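Side-chain contacts in extracellular solute-binding protein family 1 (Pseudothermotoga lettingae, PDB 5CI5), which binds alpha-D-tagatose and probably delivers such sugars to an ABC transporter as its extracellular solute-binding component: residues A[393-396]-A[397-401]; A[226-229]-A[230-234]; A[374-377]-A[378-382]. All coordinates share one frame; numbering follows the deposited sequence.

Contact 1: A[393-396]-A[397-401]; sequences GELT and PEEAI
Thr396 and Glu399 form a capping box at the start of helix 397-413. Thr396 is the N-cap. Its OG1 accepts from the backbone N of Glu399 at 3.1 Å, and the N-H points almost straight at it. The return bond runs from Thr396 N to OE1 of Glu399 at 2.9 Å, with an N-H angle of 170°. This donor meets the carboxylate from above its plane, 36° out of it. With chi1 at 64°, the threonine hydroxyl lies between its own N and carbonyl carbon, within reach of the first turn of the helix. The chain of Glu399 is extended beyond CG and crosses the threonine side chain, so CG passes 3.1 Å from Thr396 OG1. The methyl CG2 of Thr396 faces OE1 of the same carboxylate. A water gives OE1 a second bond at 2.8 Å.

The box starts helix 397-413 just after the short link from helix 376-391, whose end is a Schellman motif at Gly393. The carboxylate sits by the N-terminus of the new helix, where the helix dipole would probably favour its negative charge. Pro397, the first residue of the helix, has no N-H that would want an acceptor. The first regular helical bond here is from Ala400 N to Thr396 O, 2.9 Å.

Leu395 lies beside the box. Its CD2 is 3.7 Å from Glu399 OE1, and its CD1 rests on Ala400, 4.0 Å from CB. Ala400 also packs against Met386 and Val390 of helix 376-391.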
ATOM      1  N   GLY A 393     -12.184   0.015 -23.228  1.00 15.33           N
ATOM      2  CA  GLY A 393     -12.205   0.366 -24.641  1.00 22.74           C
ATOM      3  C   GLY A 393     -13.043   1.603 -24.923  1.00 24.71           C
ATOM      4  O   GLY A 393     -13.421   1.867 -26.080  1.00 20.96           O
ATOM      5  N   GLU A 394     -13.329   2.372 -23.872  1.00 21.90           N
ATOM      6  CA  GLU A 394     -14.138   3.584 -24.005  1.00 20.43           C
ATOM      7  C   GLU A 394     -13.302   4.737 -24.524  1.00 18.72           C
ATOM      8  O   GLU A 394     -13.803   5.589 -25.250  1.00 20.25           O
ATOM      9  CB  GLU A 394     -14.802   3.940 -22.666  1.00 18.76           C
ATOM     10  CG  GLU A 394     -15.808   2.872 -22.235  1.00 22.19           C
ATOM     11  CD  GLU A 394     -16.346   3.058 -20.840  1.00 30.21           C
ATOM     12  OE1 GLU A 394     -15.831   3.924 -20.094  1.00 27.48           O
ATOM     13  OE2 GLU A 394     -17.293   2.314 -20.486  1.00 27.35           O
ATOM     14  N   LEU A 395     -12.026   4.756 -24.154  1.00 14.40           N
ATOM     15  CA  LEU A 395     -11.115   5.795 -24.596  1.00 12.32           C
ATOM     16  C   LEU A 395      -9.781   5.205 -25.012  1.00 13.68           C
ATOM     17  O   LEU A 395      -9.354   4.189 -24.457  1.00 13.04           O
ATOM     18  CB  LEU A 395     -10.866   6.817 -23.479  1.00 14.00           C
ATOM     19  CG  LEU A 395     -12.007   7.685 -22.948  1.00 18.15           C
ATOM     20  CD1 LEU A 395     -11.466   8.570 -21.815  1.00 23.90           C
ATOM     21  CD2 LEU A 395     -12.606   8.515 -24.085  1.00 21.67           C
ATOM     22  N   THR A 396      -9.100   5.882 -25.940  1.00 13.67           N
ATOM     23  CA  THR A 396      -7.709   5.561 -26.246  1.00 16.46           C
ATOM     24  C   THR A 396      -6.852   6.043 -25.099  1.00 14.20           C
ATOM     25  O   THR A 396      -7.274   6.922 -24.350  1.00 12.48           O
ATOM     26  CB  THR A 396      -7.212   6.226 -27.528  1.00 17.10           C
ATOM     27  OG1 THR A 396      -7.230   7.644 -27.357  1.00 14.59           O
ATOM     28  CG2 THR A 396      -8.111   5.848 -28.689  1.00 21.20           C
ATOM     29  N   PRO A 397      -5.658   5.466 -24.942  1.00 12.11           N
ATOM     30  CA  PRO A 397      -4.773   5.975 -23.887  1.00  9.90           C
ATOM     31  C   PRO A 397      -4.556   7.502 -24.006  1.00 10.20           C
ATOM     32  O   PRO A 397      -4.588   8.210 -22.996  1.00  9.95           O
ATOM     33  CB  PRO A 397      -3.483   5.178 -24.105  1.00 12.54           C
ATOM     34  CG  PRO A 397      -3.979   3.851 -24.678  1.00 14.08           C
ATOM     35  CD  PRO A 397      -5.136   4.228 -25.564  1.00 13.24           C
ATOM     36  N   GLU A 398      -4.400   8.012 -25.224  1.00 12.86           N
ATOM     37  CA  GLU A 398      -4.175   9.432 -25.416  1.00 10.68           C
ATOM     38  C   GLU A 398      -5.365  10.253 -24.912  1.00 11.84           C
ATOM     39  O   GLU A 398      -5.196  11.268 -24.232  1.00 12.79           O
ATOM     40  CB  GLU A 398      -3.917   9.745 -26.889  1.00 11.44           C
ATOM     41  CG  GLU A 398      -2.524   9.336 -27.393  1.00 14.87           C
ATOM     42  CD  GLU A 398      -2.428   7.903 -27.868  1.00 18.40           C
ATOM     43  OE1 GLU A 398      -3.332   7.075 -27.591  1.00 17.96           O
ATOM     44  OE2 GLU A 398      -1.402   7.604 -28.504  1.00 14.47           O
ATOM     45  N   GLU A 399      -6.579   9.817 -25.261  1.00 11.32           N
ATOM     46  CA  GLU A 399      -7.777  10.520 -24.805  1.00 11.90           C
ATOM     47  C   GLU A 399      -7.906  10.464 -23.273  1.00 12.41           C
ATOM     48  O   GLU A 399      -8.270  11.446 -22.619  1.00 11.49           O
ATOM     49  CB  GLU A 399      -9.024   9.925 -25.461  1.00 13.20           C
ATOM     50  CG  GLU A 399      -9.117  10.125 -26.960  1.00 19.11           C
ATOM     51  CD  GLU A 399     -10.157   9.215 -27.650  1.00 30.56           C
ATOM     52  OE1 GLU A 399     -10.550   8.157 -27.098  1.00 22.68           O
ATOM     53  OE2 GLU A 399     -10.576   9.560 -28.776  1.00 37.39           O
ATOM     54  N   ALA A 400      -7.600   9.312 -22.698  1.00 11.90           N
ATOM     55  CA  ALA A 400      -7.831   9.099 -21.266  1.00 10.40           C
ATOM     56  C   ALA A 400      -6.871   9.940 -20.431  1.00 10.14           C
ATOM     57  O   ALA A 400      -7.254  10.511 -19.405  1.00 12.50           O
ATOM     58  CB  ALA A 400      -7.687   7.628 -20.928  1.00 11.22           C
ATOM     59  N   ILE A 401      -5.607   9.961 -20.830  1.00  8.75           N
ATOM     60  CA  ILE A 401      -4.573  10.649 -20.076  1.00 11.44           C
ATOM     61  C   ILE A 401      -4.751  12.179 -20.175  1.00 11.97           C
ATOM     62  O   ILE A 401      -4.515  12.889 -19.198  1.00 11.49           O
ATOM     63  CB  ILE A 401      -3.159  10.178 -20.556  1.00  9.64           C
ATOM     64  CG1 ILE A 401      -2.083  10.458 -19.497  1.00 10.76           C
ATOM     65  CG2 ILE A 401      -2.807  10.788 -21.907  1.00 13.01           C
ATOM     66  CD1 ILE A 401      -0.751   9.736 -19.775  1.00 11.92           C
TER
HETATM   67  O   HOH W   1     -12.257   6.307 -28.303  1.00 43.94           O

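Contact 2: A[226-229]-A[230-234]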
ATOM      1  N   LEU A 226       1.092   4.135 -19.441  1.00  7.81           N
ATOM      2  CA  LEU A 226      -0.320   3.796 -19.558  1.00  7.16           C
ATOM      3  C   LEU A 226      -0.562   2.698 -20.605  1.00 11.19           C
ATOM      4  O   LEU A 226      -1.321   1.761 -20.371  1.00 10.58           O
ATOM      5  CB  LEU A 226      -1.152   5.042 -19.898  1.00  7.51           C
ATOM      6  CG  LEU A 226      -2.649   4.802 -20.059  1.00  8.25           C
ATOM      7  CD1 LEU A 226      -3.286   4.125 -18.837  1.00 10.49           C
ATOM      8  CD2 LEU A 226      -3.381   6.111 -20.376  1.00 11.30           C
ATOM      9  N   LYS A 227       0.085   2.829 -21.751  1.00 10.01           N
ATOM     10  CA  LYS A 227      -0.069   1.842 -22.823  1.00  8.83           C
ATOM     11  C   LYS A 227       0.476   0.470 -22.412  1.00  6.61           C
ATOM     12  O   LYS A 227      -0.194  -0.538 -22.619  1.00  9.46           O
ATOM     13  CB  LYS A 227       0.623   2.328 -24.098  1.00  8.84           C
ATOM     14  CG  LYS A 227      -0.140   3.429 -24.763  1.00 11.57           C
ATOM     15  CD  LYS A 227       0.400   3.792 -26.146  1.00 13.00           C
ATOM     16  CE  LYS A 227      -0.527   4.823 -26.776  1.00 14.59           C
ATOM     17  NZ  LYS A 227      -0.198   5.090 -28.199  1.00 20.36           N
ATOM     18  N   PHE A 228       1.621   0.408 -21.744  1.00  8.25           N
ATOM     19  CA  PHE A 228       2.181  -0.892 -21.398  1.00  9.66           C
ATOM     20  C   PHE A 228       1.386  -1.552 -20.289  1.00 10.28           C
ATOM     21  O   PHE A 228       1.064  -2.724 -20.389  1.00  8.80           O
ATOM     22  CB  PHE A 228       3.653  -0.772 -20.995  1.00  9.95           C
ATOM     23  CG  PHE A 228       4.335  -2.096 -20.772  1.00  8.46           C
ATOM     24  CD1 PHE A 228       4.159  -3.154 -21.658  1.00 10.53           C
ATOM     25  CD2 PHE A 228       5.136  -2.291 -19.671  1.00  7.23           C
ATOM     26  CE1 PHE A 228       4.812  -4.373 -21.449  1.00 11.62           C
ATOM     27  CE2 PHE A 228       5.795  -3.502 -19.467  1.00  7.61           C
ATOM     28  CZ  PHE A 228       5.622  -4.544 -20.348  1.00  8.95           C
ATOM     29  N   TYR A 229       1.020  -0.786 -19.263  1.00  7.42           N
ATOM     30  CA  TYR A 229       0.243  -1.316 -18.150  1.00  5.96           C
ATOM     31  C   TYR A 229      -1.059  -1.904 -18.645  1.00  8.58           C
ATOM     32  O   TYR A 229      -1.415  -3.022 -18.310  1.00  9.79           O
ATOM     33  CB  TYR A 229      -0.010  -0.208 -17.137  1.00  8.35           C
ATOM     34  CG  TYR A 229      -0.664  -0.630 -15.837  1.00  9.10           C
ATOM     35  CD1 TYR A 229       0.007  -1.413 -14.918  1.00 11.11           C
ATOM     36  CD2 TYR A 229      -1.940  -0.204 -15.518  1.00  8.23           C
ATOM     37  CE1 TYR A 229      -0.587  -1.787 -13.722  1.00  8.90           C
ATOM     38  CE2 TYR A 229      -2.543  -0.564 -14.313  1.00  9.10           C
ATOM     39  CZ  TYR A 229      -1.854  -1.341 -13.410  1.00 10.26           C
ATOM     40  OH  TYR A 229      -2.427  -1.750 -12.214  1.00  8.36           O
ATOM     41  N   THR A 230      -1.774  -1.151 -19.472  1.00  8.03           N
ATOM     42  CA  THR A 230      -3.048  -1.666 -19.981  1.00  7.92           C
ATOM     43  C   THR A 230      -2.866  -2.715 -21.101  1.00  8.40           C
ATOM     44  O   THR A 230      -3.675  -3.644 -21.175  1.00 10.32           O
ATOM     45  CB  THR A 230      -3.958  -0.542 -20.486  1.00  8.18           C
ATOM     46  OG1 THR A 230      -3.315   0.228 -21.518  1.00 11.38           O
ATOM     47  CG2 THR A 230      -4.359   0.371 -19.320  1.00 11.26           C
ATOM     48  N   ASP A 231      -1.820  -2.594 -21.923  1.00  7.97           N
ATOM     49  CA  ASP A 231      -1.547  -3.612 -22.952  1.00 11.12           C
ATOM     50  C   ASP A 231      -1.321  -5.007 -22.353  1.00  9.34           C
ATOM     51  O   ASP A 231      -1.673  -6.008 -22.965  1.00  9.52           O
ATOM     52  CB  ASP A 231      -0.320  -3.247 -23.785  1.00 11.21           C
ATOM     53  CG  ASP A 231      -0.623  -2.241 -24.891  1.00 13.19           C
ATOM     54  OD1 ASP A 231      -1.802  -1.963 -25.162  1.00 13.79           O
ATOM     55  OD2 ASP A 231       0.356  -1.755 -25.508  1.00 16.25           O
ATOM     56  N   LEU A 232      -0.699  -5.077 -21.181  1.00  9.57           N
ATOM     57  CA  LEU A 232      -0.479  -6.353 -20.523  1.00  8.84           C
ATOM     58  C   LEU A 232      -1.801  -7.070 -20.320  1.00 10.08           C
ATOM     59  O   LEU A 232      -1.899  -8.288 -20.462  1.00 11.45           O
ATOM     60  CB  LEU A 232       0.242  -6.160 -19.184  1.00  8.90           C
ATOM     61  CG  LEU A 232       1.726  -5.860 -19.334  1.00  7.14           C
ATOM     62  CD1 LEU A 232       2.269  -5.273 -18.045  1.00 11.25           C
ATOM     63  CD2 LEU A 232       2.540  -7.080 -19.733  1.00  7.78           C
ATOM     64  N   ALA A 233      -2.831  -6.300 -20.005  1.00  8.15           N
ATOM     65  CA  ALA A 233      -4.161  -6.852 -19.853  1.00 12.57           C
ATOM     66  C   ALA A 233      -4.930  -7.005 -21.185  1.00 19.93           C
ATOM     67  O   ALA A 233      -5.572  -8.030 -21.381  1.00 29.37           O
ATOM     68  CB  ALA A 233      -4.953  -6.010 -18.884  1.00 13.76           C
ATOM     69  N   LYS A 234      -4.854  -6.033 -22.100  1.00 10.11           N
ATOM     70  CA  LYS A 234      -5.728  -5.988 -23.293  1.00 11.28           C
ATOM     71  C   LYS A 234      -5.202  -6.653 -24.566  1.00 20.55           C
ATOM     72  O   LYS A 234      -5.965  -7.221 -25.340  1.00 34.08           O
ATOM     73  CB  LYS A 234      -6.018  -4.543 -23.691  1.00 14.32           C
ATOM     74  CG  LYS A 234      -6.820  -3.718 -22.730  1.00 22.02           C
ATOM     75  CD  LYS A 234      -6.939  -2.277 -23.300  1.00 18.93           C
ATOM     76  CE  LYS A 234      -7.927  -2.179 -24.461  1.00 22.99           C
ATOM     77  NZ  LYS A 234      -8.166  -0.759 -24.898  1.00 23.64           N
TER
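The Phe228 ring carries Leu232 over one face. Leu232 CD1 stands 4.2 Å from the ring centroid and 12° off the ring normal, a CH-pi contact over the centre of the ring. The other methyl, CD2, lies on the same side of the ring, displaced toward Phe228 CE1 and 3.9 Å from that atom. The two side chains are one helical turn apart. With CG anti to the backbone N (chi1 -174°), the Phe228 ring comes to lie beside Leu232, though its CB leaves the helix away from that turn. The ring also meets that of Trp162. The Tyr229 ring lies obliquely to the backbone N of Thr230. Beyond the helix it meets Phe199 edge-to-face, and its hydroxyl bonds to Ser185 O.

Thr230 turns its polar branch back onto the helix. OG1 donates to Leu226 O at 2.8 Å. The backbone N of Thr230 donates to the same oxygen at 3.1 Å, so two bonds grip this carbonyl. They arrive from opposite faces of its plane. The threonine OG1 sits between its own N and carbonyl carbon, chi1 58°, and this brings it over the preceding turn. The hydroxyl is thus satisfied inside the helix. CG2 is left to meet Leu226 CD1 at 3.9 Å, and the side chain of Thr230 also packs on Val390 and Leu391.

Leu232 N bonds to Phe228 O at 3.0 Å. The carboxylate of Asp231 has its salt bridge with Lys235. Tyr229 O is buried here and has no partner in the model. The arrangement is that of an amphipathic helix: Leu226, Tyr229, Thr230 and Leu232 pack on helices 190-202, 376-391 and 397-413, and the charged Lys227 and Asp231 lie elsewhere on it.

Contact 3: A[374-377]-A[378-382]; sequences PQYP and QISEQ
Apolar contacts join Tyr376 and Gln375 to the next turn of helix 376-391. Ser380 CB lies obliquely to the Tyr376 ring, 3.8 Å from CZ. Chi1 of 174° sets the tyrosine CG anti to the backbone N, and this places the far end of the ring by Ser380, with OH also close to the serine CB. Ile379 runs its CG1 branch back over Gln375, and CD1 ends 4.1 Å from Gln375 CB.

The backbone bonds are regular. Ile379 N donates to Gln375 O at 3.1 Å. Ser380 N donates to Tyr376 O at 2.9 Å. Glu381 N donates to Pro377 O.

A water bridges the start of the helix. It donates to Pro374 O at 2.9 Å and to Gln378 OE1 at 3.0 Å, and accepts from Gln378 N at 3.2 Å.

Two buried hydroxyls turn to Glu190, a residue of the tagatose pocket. Tyr376 OH bonds to Glu190 OE2 and Ser380 OG to Glu190 OE1. A phenylalanine in place of Tyr376 is likely to leave Glu190 OE2 without this partner and its carboxylate less firmly held. Glu381 forms a salt bridge with Lys188. With one hydroxyl on each oxygen, Tyr376 and Ser380 probably fix the rotation of the Glu190 carboxylate and act as a second shell to the sugar site.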
ATOM      1  N   PRO A 374      -3.977  17.430   0.451  1.00  8.97           N
ATOM      2  CA  PRO A 374      -5.375  17.095   0.709  1.00  9.80           C
ATOM      3  C   PRO A 374      -6.138  16.711  -0.540  1.00 12.51           C
ATOM      4  O   PRO A 374      -7.214  16.123  -0.445  1.00 14.14           O
ATOM      5  CB  PRO A 374      -5.941  18.392   1.328  1.00 14.06           C
ATOM      6  CG  PRO A 374      -4.812  19.278   1.563  1.00 21.20           C
ATOM      7  CD  PRO A 374      -3.680  18.854   0.717  1.00 11.40           C
ATOM      8  N   GLN A 375      -5.598  17.048  -1.706  1.00 10.34           N
ATOM      9  CA  GLN A 375      -6.240  16.730  -2.966  1.00  9.55           C
ATOM     10  C   GLN A 375      -5.986  15.286  -3.428  1.00 10.95           C
ATOM     11  O   GLN A 375      -6.574  14.852  -4.429  1.00  9.97           O
ATOM     12  CB  GLN A 375      -5.751  17.671  -4.067  1.00 10.76           C
ATOM     13  CG  GLN A 375      -6.175  19.111  -3.863  1.00 11.98           C
ATOM     14  CD  GLN A 375      -5.249  19.894  -2.981  1.00 13.68           C
ATOM     15  OE1 GLN A 375      -4.251  19.394  -2.459  1.00 12.69           O
ATOM     16  NE2 GLN A 375      -5.582  21.167  -2.804  1.00 30.09           N
ATOM     17  N   TYR A 376      -5.098  14.552  -2.745  1.00  9.43           N
ATOM     18  CA  TYR A 376      -4.608  13.310  -3.330  1.00 11.71           C
ATOM     19  C   TYR A 376      -5.761  12.295  -3.595  1.00  9.52           C
ATOM     20  O   TYR A 376      -5.824  11.692  -4.665  1.00  8.35           O
ATOM     21  CB  TYR A 376      -3.503  12.662  -2.485  1.00 10.83           C
ATOM     22  CG  TYR A 376      -3.177  11.324  -3.106  1.00  7.77           C
ATOM     23  CD1 TYR A 376      -2.550  11.263  -4.349  1.00  8.64           C
ATOM     24  CD2 TYR A 376      -3.614  10.139  -2.542  1.00  7.77           C
ATOM     25  CE1 TYR A 376      -2.311  10.066  -4.966  1.00 10.70           C
ATOM     26  CE2 TYR A 376      -3.381   8.935  -3.169  1.00  6.62           C
ATOM     27  CZ  TYR A 376      -2.741   8.906  -4.375  1.00  9.81           C
ATOM     28  OH  TYR A 376      -2.547   7.720  -5.027  1.00  9.29           O
ATOM     29  N   PRO A 377      -6.674  12.078  -2.635  1.00 10.88           N
ATOM     30  CA  PRO A 377      -7.688  11.059  -2.955  1.00 10.84           C
ATOM     31  C   PRO A 377      -8.503  11.337  -4.221  1.00 11.07           C
ATOM     32  O   PRO A 377      -8.759  10.403  -4.998  1.00 11.23           O
ATOM     33  CB  PRO A 377      -8.578  11.069  -1.708  1.00 14.75           C
ATOM     34  CG  PRO A 377      -7.597  11.374  -0.605  1.00 15.66           C
ATOM     35  CD  PRO A 377      -6.669  12.426  -1.209  1.00 12.80           C
ATOM     36  N   GLN A 378      -8.857  12.598  -4.456  1.00 13.38           N
ATOM     37  CA  GLN A 378      -9.526  12.974  -5.698  1.00 11.58           C
ATOM     38  C   GLN A 378      -8.663  12.721  -6.935  1.00  8.17           C
ATOM     39  O   GLN A 378      -9.175  12.345  -7.995  1.00 11.24           O
ATOM     40  CB  GLN A 378      -9.907  14.454  -5.660  1.00 15.00           C
ATOM     41  CG  GLN A 378     -11.020  14.781  -4.724  1.00 17.15           C
ATOM     42  CD  GLN A 378     -11.145  16.289  -4.572  1.00 24.97           C
ATOM     43  OE1 GLN A 378     -10.607  16.873  -3.632  1.00 28.38           O
ATOM     44  NE2 GLN A 378     -11.796  16.924  -5.534  1.00 22.21           N
ATOM     45  N   ILE A 379      -7.362  12.979  -6.814  1.00  8.52           N
ATOM     46  CA  ILE A 379      -6.406  12.734  -7.895  1.00 10.83           C
ATOM     47  C   ILE A 379      -6.344  11.227  -8.217  1.00 10.48           C
ATOM     48  O   ILE A 379      -6.397  10.827  -9.379  1.00 10.77           O
ATOM     49  CB  ILE A 379      -5.009  13.291  -7.509  1.00 11.05           C
ATOM     50  CG1 ILE A 379      -5.065  14.823  -7.474  1.00 10.77           C
ATOM     51  CG2 ILE A 379      -3.915  12.780  -8.472  1.00 11.16           C
ATOM     52  CD1 ILE A 379      -3.832  15.474  -6.895  1.00 13.14           C
ATOM     53  N   SER A 380      -6.268  10.398  -7.188  1.00  8.43           N
ATOM     54  CA  SER A 380      -6.220   8.946  -7.359  1.00  8.78           C
ATOM     55  C   SER A 380      -7.476   8.457  -8.091  1.00  9.01           C
ATOM     56  O   SER A 380      -7.412   7.628  -8.996  1.00  8.10           O
ATOM     57  CB  SER A 380      -6.070   8.250  -6.013  1.00  8.22           C
ATOM     58  OG  SER A 380      -6.092   6.865  -6.235  1.00  9.95           O
ATOM     59  N   GLU A 381      -8.622   9.026  -7.740  1.00  9.94           N
ATOM     60  CA  GLU A 381      -9.851   8.702  -8.453  1.00 10.31           C
ATOM     61  C   GLU A 381      -9.726   8.951  -9.969  1.00 11.51           C
ATOM     62  O   GLU A 381     -10.225   8.167 -10.763  1.00 10.61           O
ATOM     63  CB  GLU A 381     -11.025   9.510  -7.884  1.00 15.12           C
ATOM     64  CG  GLU A 381     -12.282   9.524  -8.752  1.00 23.46           C
ATOM     65  CD  GLU A 381     -12.861   8.144  -8.982  1.00 28.65           C
ATOM     66  OE1 GLU A 381     -12.498   7.226  -8.222  1.00 28.33           O
ATOM     67  OE2 GLU A 381     -13.686   7.980  -9.921  1.00 26.32           O
ATOM     68  N   GLN A 382      -9.044  10.023 -10.362  1.00  9.16           N
ATOM     69  CA  GLN A 382      -8.838  10.306 -11.785  1.00 10.12           C
ATOM     70  C   GLN A 382      -7.944   9.274 -12.481  1.00  8.91           C
ATOM     71  O   GLN A 382      -8.174   8.919 -13.644  1.00 10.23           O
ATOM     72  CB  GLN A 382      -8.251  11.699 -11.972  1.00 10.76           C
ATOM     73  CG  GLN A 382      -9.199  12.794 -11.529  1.00 12.62           C
ATOM     74  CD  GLN A 382     -10.462  12.789 -12.373  1.00 13.78           C
ATOM     75  OE1 GLN A 382     -10.403  12.601 -13.594  1.00 17.98           O
ATOM     76  NE2 GLN A 382     -11.592  12.922 -11.731  1.00 21.98           N
TER
HETATM   77  O   HOH W   2      -9.098  14.757  -2.131  1.00 16.55           O

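In the fold
Contacts 1 and 2 touch, with centres 12 Å apart. Their polar link is the salt bridge from Glu398 OE2 to Lys227 NZ, 2.8 Å long. Beside it, Pro397 CB packs 3.8 Å from Lys227 CG, and Leu226 reaches Ile401. The capped start of helix 397-413 is thereby fastened to helix 220-234. Contact 3 touches neither, its centre being 19 Å from that of contact 1 and 22 Å from that of contact 2. Helix 376-391 still connects all three: contact 3 lies at its start, contact 1 follows its end, and Tyr229 and Thr230 of contact 2 pack on it. Contact 3 is closer to the sugar than contact 2: the Tyr376 side chain is about 7 Å from tagatose and that of Tyr229 about 12 Å.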